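Local atomic coordinates of galactonate dehydratase (Zobellia galactanivorans, PDB entry 5OLC), a protein that belongs to the enolase superfamily, with an N-terminal capping domain of the mandelate racemase and muconate lactonizing enzyme type and a TIM-barrel domain. Residues I39-I44 with W53-G58; I14-I19 with V62-I67. One frame throughout, in Å; residues are numbered along the deposited sequence.

In the fold
From the N terminus the chain lays down strand 11-22, then strand 36-46, turns in a hairpin into strand 51-56 and enters helix 60-70. Contact 1, 39-44 with 53-58, closes the short hairpin loop; contact 2, 14-19 with 62-67, closes a longer one that encloses it, so the two nest without crossing. Strand 36-46 is the middle strand of the antiparallel sheet: Ile41 and Ile39 also pair through their backbones with Tyr17 and Ile19, which links the contacts, whose centres lie about 7 Å apart. Together they tie the three-stranded sheet of the N-terminal domain to the first helix laid over it.

Contact 1. Residues I39-I44 with W53-G58; sequences ICIVKI and WGEGYG
Residues 39-44 and 53-56 run antiparallel, their short axes 4.5 Å apart at closest approach and at 150° to each other, and Val42 and Gly54 form a hydrogen-bonded pair joined by two nearly straight bonds, Val42 N to Gly54 O at 2.9 Å and Gly54 N to Val42 O at 2.8 Å. This is the beta hairpin of strands 36-46 and 51-56 in the enolase-type N-terminal domain. On the face bearing Ile41, Lys43, Trp53 and Glu55, the Trp53 indole swings across to the partner strand, its CG anti to the carbonyl carbon (chi1 -77°). Lys43 CB sits over the six-membered ring, 3.5 Å from its centroid and 16° off the normal, a CH-pi contact; CG lies over the same ring nearer its rim, and the extended lysine chain carries on along the indole. The Lys43 amine also makes a cation-pi contact with Tyr51. Ile41 comes at the indole at about a right angle, with CG2 3.5 Å from Trp53 CE3. The opposite face carries Val42 beside Gly54, and Val42 CG2 lies 3.7 Å from Gly54 C; helices 60-70 and 101-120 cover this valine. Glu55 extends, CG anti to the backbone N, beyond the hairpin, where Thr308 OG1 and Ala311 N hydrogen-bond its OE1 and join the strand to the barrel domain. Ile41 turns its other branch to this carboxylate, with CD1 3.7 Å from Glu55 OE1.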
# COMPACT_ATOMS: atom_id res chain seq x y z
N ILE A 39 7.88 -41.41 -17.35
CA ILE A 39 7.97 -40.96 -15.96
C ILE A 39 9.24 -41.53 -15.32
O ILE A 39 9.67 -42.62 -15.69
CB ILE A 39 6.65 -41.16 -15.10
CG1 ILE A 39 6.70 -42.41 -14.26
CG2 ILE A 39 5.33 -41.11 -15.91
CD1 ILE A 39 6.74 -42.08 -12.97
N CYS A 40 9.85 -40.78 -14.40
CA CYS A 40 11.03 -41.20 -13.65
C CYS A 40 10.59 -41.58 -12.23
O CYS A 40 9.72 -40.93 -11.67
CB CYS A 40 12.09 -40.10 -13.64
SG CYS A 40 13.54 -40.48 -12.62
N ILE A 41 11.18 -42.65 -11.67
CA ILE A 41 10.90 -43.24 -10.34
C ILE A 41 12.27 -43.51 -9.65
O ILE A 41 13.24 -43.77 -10.35
CB ILE A 41 10.15 -44.60 -10.62
CG1 ILE A 41 8.76 -44.41 -11.28
CG2 ILE A 41 10.06 -45.49 -9.43
CD1 ILE A 41 7.58 -44.06 -10.42
N VAL A 42 12.35 -43.50 -8.30
CA VAL A 42 13.57 -43.82 -7.54
C VAL A 42 13.35 -44.93 -6.53
O VAL A 42 12.26 -45.03 -5.95
CB VAL A 42 14.22 -42.65 -6.76
CG1 VAL A 42 15.51 -42.17 -7.39
CG2 VAL A 42 13.23 -41.53 -6.48
N LYS A 43 14.43 -45.66 -6.21
CA LYS A 43 14.49 -46.66 -5.16
C LYS A 43 15.76 -46.38 -4.35
O LYS A 43 16.88 -46.53 -4.83
CB LYS A 43 14.51 -48.09 -5.73
CG LYS A 43 14.25 -49.18 -4.69
CD LYS A 43 14.86 -50.47 -5.17
CE LYS A 43 14.30 -51.68 -4.48
NZ LYS A 43 14.46 -52.91 -5.30
N ILE A 44 15.56 -45.90 -3.11
CA ILE A 44 16.68 -45.67 -2.21
C ILE A 44 16.68 -46.88 -1.32
O ILE A 44 15.65 -47.25 -0.76
CB ILE A 44 16.60 -44.34 -1.39
CG1 ILE A 44 16.41 -43.12 -2.33
CG2 ILE A 44 17.86 -44.17 -0.49
CD1 ILE A 44 15.80 -41.96 -1.74
N TRP A 53 10.42 -46.36 -2.20
CA TRP A 53 10.06 -45.95 -3.56
C TRP A 53 9.59 -44.48 -3.63
O TRP A 53 8.78 -44.02 -2.82
CB TRP A 53 9.03 -46.93 -4.18
CG TRP A 53 9.62 -48.22 -4.64
CD1 TRP A 53 9.47 -49.45 -4.06
CD2 TRP A 53 10.47 -48.42 -5.78
NE1 TRP A 53 10.17 -50.41 -4.78
CE2 TRP A 53 10.80 -49.80 -5.83
CE3 TRP A 53 10.96 -47.58 -6.79
CZ2 TRP A 53 11.59 -50.34 -6.85
CZ3 TRP A 53 11.76 -48.11 -7.78
CH2 TRP A 53 12.06 -49.48 -7.81
N GLY A 54 10.13 -43.75 -4.60
CA GLY A 54 9.83 -42.34 -4.83
C GLY A 54 9.53 -42.03 -6.27
O GLY A 54 9.71 -42.88 -7.14
N GLU A 55 9.07 -40.82 -6.54
CA GLU A 55 8.68 -40.37 -7.87
C GLU A 55 8.87 -38.85 -8.00
O GLU A 55 8.62 -38.10 -7.05
CB GLU A 55 7.20 -40.74 -8.11
CG GLU A 55 6.69 -40.60 -9.53
CD GLU A 55 5.33 -41.24 -9.73
OE1 GLU A 55 4.92 -42.07 -8.89
OE2 GLU A 55 4.65 -40.90 -10.73
N GLY A 56 9.31 -38.44 -9.18
CA GLY A 56 9.48 -37.05 -9.57
C GLY A 56 8.51 -36.71 -10.69
O GLY A 56 8.21 -37.58 -11.51
N TYR A 57 7.96 -35.48 -10.69
CA TYR A 57 6.99 -35.07 -11.71
C TYR A 57 7.61 -34.07 -12.69
O TYR A 57 8.14 -33.04 -12.26
CB TYR A 57 5.69 -34.52 -11.09
CG TYR A 57 4.66 -34.06 -12.10
CD1 TYR A 57 3.76 -34.95 -12.66
CD2 TYR A 57 4.57 -32.72 -12.47
CE1 TYR A 57 2.79 -34.53 -13.58
CE2 TYR A 57 3.61 -32.28 -13.39
CZ TYR A 57 2.72 -33.19 -13.94
OH TYR A 57 1.78 -32.76 -14.85
N GLY A 58 7.51 -34.40 -13.98
CA GLY A 58 8.03 -33.58 -15.08
C GLY A 58 8.73 -34.38 -16.16
O GLY A 58 8.33 -35.52 -16.42

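Contact 2. Residues I14-I19 with V62-I67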
# COMPACT_ATOMS: atom_id res chain seq x y z
N ILE A 14 21.02 -45.27 -4.30
CA ILE A 14 19.89 -44.53 -4.89
C ILE A 14 19.83 -44.99 -6.37
O ILE A 14 20.84 -44.91 -7.06
CB ILE A 14 20.00 -42.97 -4.76
CG1 ILE A 14 20.20 -42.51 -3.29
CG2 ILE A 14 18.76 -42.28 -5.36
CD1 ILE A 14 21.02 -41.27 -3.15
N GLU A 15 18.67 -45.49 -6.82
CA GLU A 15 18.51 -46.00 -8.19
C GLU A 15 17.35 -45.38 -8.97
O GLU A 15 16.21 -45.85 -8.86
CB GLU A 15 18.41 -47.54 -8.19
CG GLU A 15 19.76 -48.23 -8.01
CD GLU A 15 19.76 -49.65 -7.47
OE1 GLU A 15 18.68 -50.26 -7.31
OE2 GLU A 15 20.88 -50.16 -7.20
N PRO A 16 17.63 -44.36 -9.82
CA PRO A 16 16.56 -43.78 -10.65
C PRO A 16 16.23 -44.61 -11.89
O PRO A 16 17.13 -45.14 -12.53
CB PRO A 16 17.11 -42.39 -10.98
CG PRO A 16 18.61 -42.54 -10.95
CD PRO A 16 18.94 -43.71 -10.08
N TYR A 17 14.95 -44.76 -12.20
CA TYR A 17 14.49 -45.54 -13.35
C TYR A 17 13.51 -44.74 -14.16
O TYR A 17 12.50 -44.28 -13.61
CB TYR A 17 13.83 -46.86 -12.95
CG TYR A 17 14.66 -47.74 -12.03
CD1 TYR A 17 15.73 -48.48 -12.53
CD2 TYR A 17 14.33 -47.89 -10.69
CE1 TYR A 17 16.49 -49.30 -11.69
CE2 TYR A 17 15.08 -48.71 -9.85
CZ TYR A 17 16.16 -49.42 -10.35
OH TYR A 17 16.92 -50.22 -9.54
N VAL A 18 13.80 -44.55 -15.47
CA VAL A 18 12.94 -43.86 -16.43
C VAL A 18 12.13 -44.95 -17.10
O VAL A 18 12.70 -45.83 -17.75
CB VAL A 18 13.71 -43.02 -17.46
CG1 VAL A 18 12.76 -42.40 -18.47
CG2 VAL A 18 14.55 -41.95 -16.79
N ILE A 19 10.81 -44.91 -16.93
CA ILE A 19 9.94 -45.93 -17.50
C ILE A 19 9.08 -45.30 -18.60
O ILE A 19 8.51 -44.23 -18.39
CB ILE A 19 9.16 -46.74 -16.42
CG1 ILE A 19 8.39 -45.82 -15.43
CG2 ILE A 19 10.13 -47.67 -15.68
CD1 ILE A 19 7.26 -46.50 -14.59
N VAL A 62 15.36 -35.81 -17.51
CA VAL A 62 15.94 -34.60 -16.93
C VAL A 62 15.93 -34.74 -15.42
O VAL A 62 16.89 -34.31 -14.76
CB VAL A 62 15.24 -33.30 -17.37
CG1 VAL A 62 16.23 -32.13 -17.35
CG2 VAL A 62 14.62 -33.45 -18.75
N ILE A 63 14.85 -35.35 -14.87
CA ILE A 63 14.70 -35.60 -13.44
C ILE A 63 15.72 -36.68 -13.00
O ILE A 63 16.34 -36.57 -11.94
CB ILE A 63 13.22 -35.95 -13.08
CG1 ILE A 63 12.33 -34.68 -13.14
CG2 ILE A 63 13.07 -36.64 -11.70
CD1 ILE A 63 10.95 -34.95 -13.53
N LYS A 64 15.90 -37.69 -13.87
CA LYS A 64 16.78 -38.81 -13.66
C LYS A 64 18.23 -38.36 -13.50
O LYS A 64 18.98 -38.93 -12.71
CB LYS A 64 16.62 -39.78 -14.82
CG LYS A 64 17.02 -41.22 -14.50
CD LYS A 64 18.16 -41.70 -15.37
CE LYS A 64 19.47 -41.74 -14.63
NZ LYS A 64 20.61 -42.04 -15.55
N SER A 65 18.63 -37.32 -14.23
CA SER A 65 19.99 -36.79 -14.14
C SER A 65 20.13 -35.97 -12.88
O SER A 65 21.23 -35.87 -12.33
CB SER A 65 20.31 -35.94 -15.37
OG SER A 65 20.21 -36.75 -16.53
N GLY A 66 19.00 -35.36 -12.46
CA GLY A 66 18.91 -34.55 -11.26
C GLY A 66 19.23 -35.39 -10.05
O GLY A 66 20.12 -35.02 -9.27
N ILE A 67 18.56 -36.58 -9.93
CA ILE A 67 18.78 -37.54 -8.85
C ILE A 67 20.27 -37.91 -8.83
O ILE A 67 20.89 -37.85 -7.75
CB ILE A 67 17.87 -38.77 -9.00
CG1 ILE A 67 16.40 -38.40 -8.72
CG2 ILE A 67 18.34 -39.90 -8.08
CD1 ILE A 67 15.39 -39.05 -9.60
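Pro16, Val18 and Ile14 of strand 11-22 meet Lys64 and Ile67, one helical turn apart on helix 60-70, and the packing is apolar throughout. It sets an edge strand of the three-stranded antiparallel sheet of the enolase-type N-terminal domain against that helix. The two short axes are nearly antiparallel, at 174°, and approach to 8.4 Å, so the helix lies along the strand. Among the purely apolar side chains, Ile14 CG2 and Ile67 CG2 touch at 3.6 Å, and Pro16 CG lies 3.9 Å from the same Ile67 methyl. Ile67 CG2, anti to the backbone N, meets both residues, while the CG1 branch brings CD1 to 4.0 Å from Pro16 CB. The second kind of contact uses the aliphatic part of Lys64, which crosses both Val18 and Pro16 at about a right angle: its CG is 3.4 Å from Val18 CG2 and 3.7 Å from Pro16 CB. Bends at chi2 (-119°) and chi3 (104°) fold the chain over the proline, bringing Lys64 CE within 3.9 Å of Pro16 CG. The ammonium end is held by a salt bridge to Asp68 on its own helix. Lys64 thus packs its methylenes on the strand and pairs its charge within the helix, and the interface itself rests on van der Waals contact.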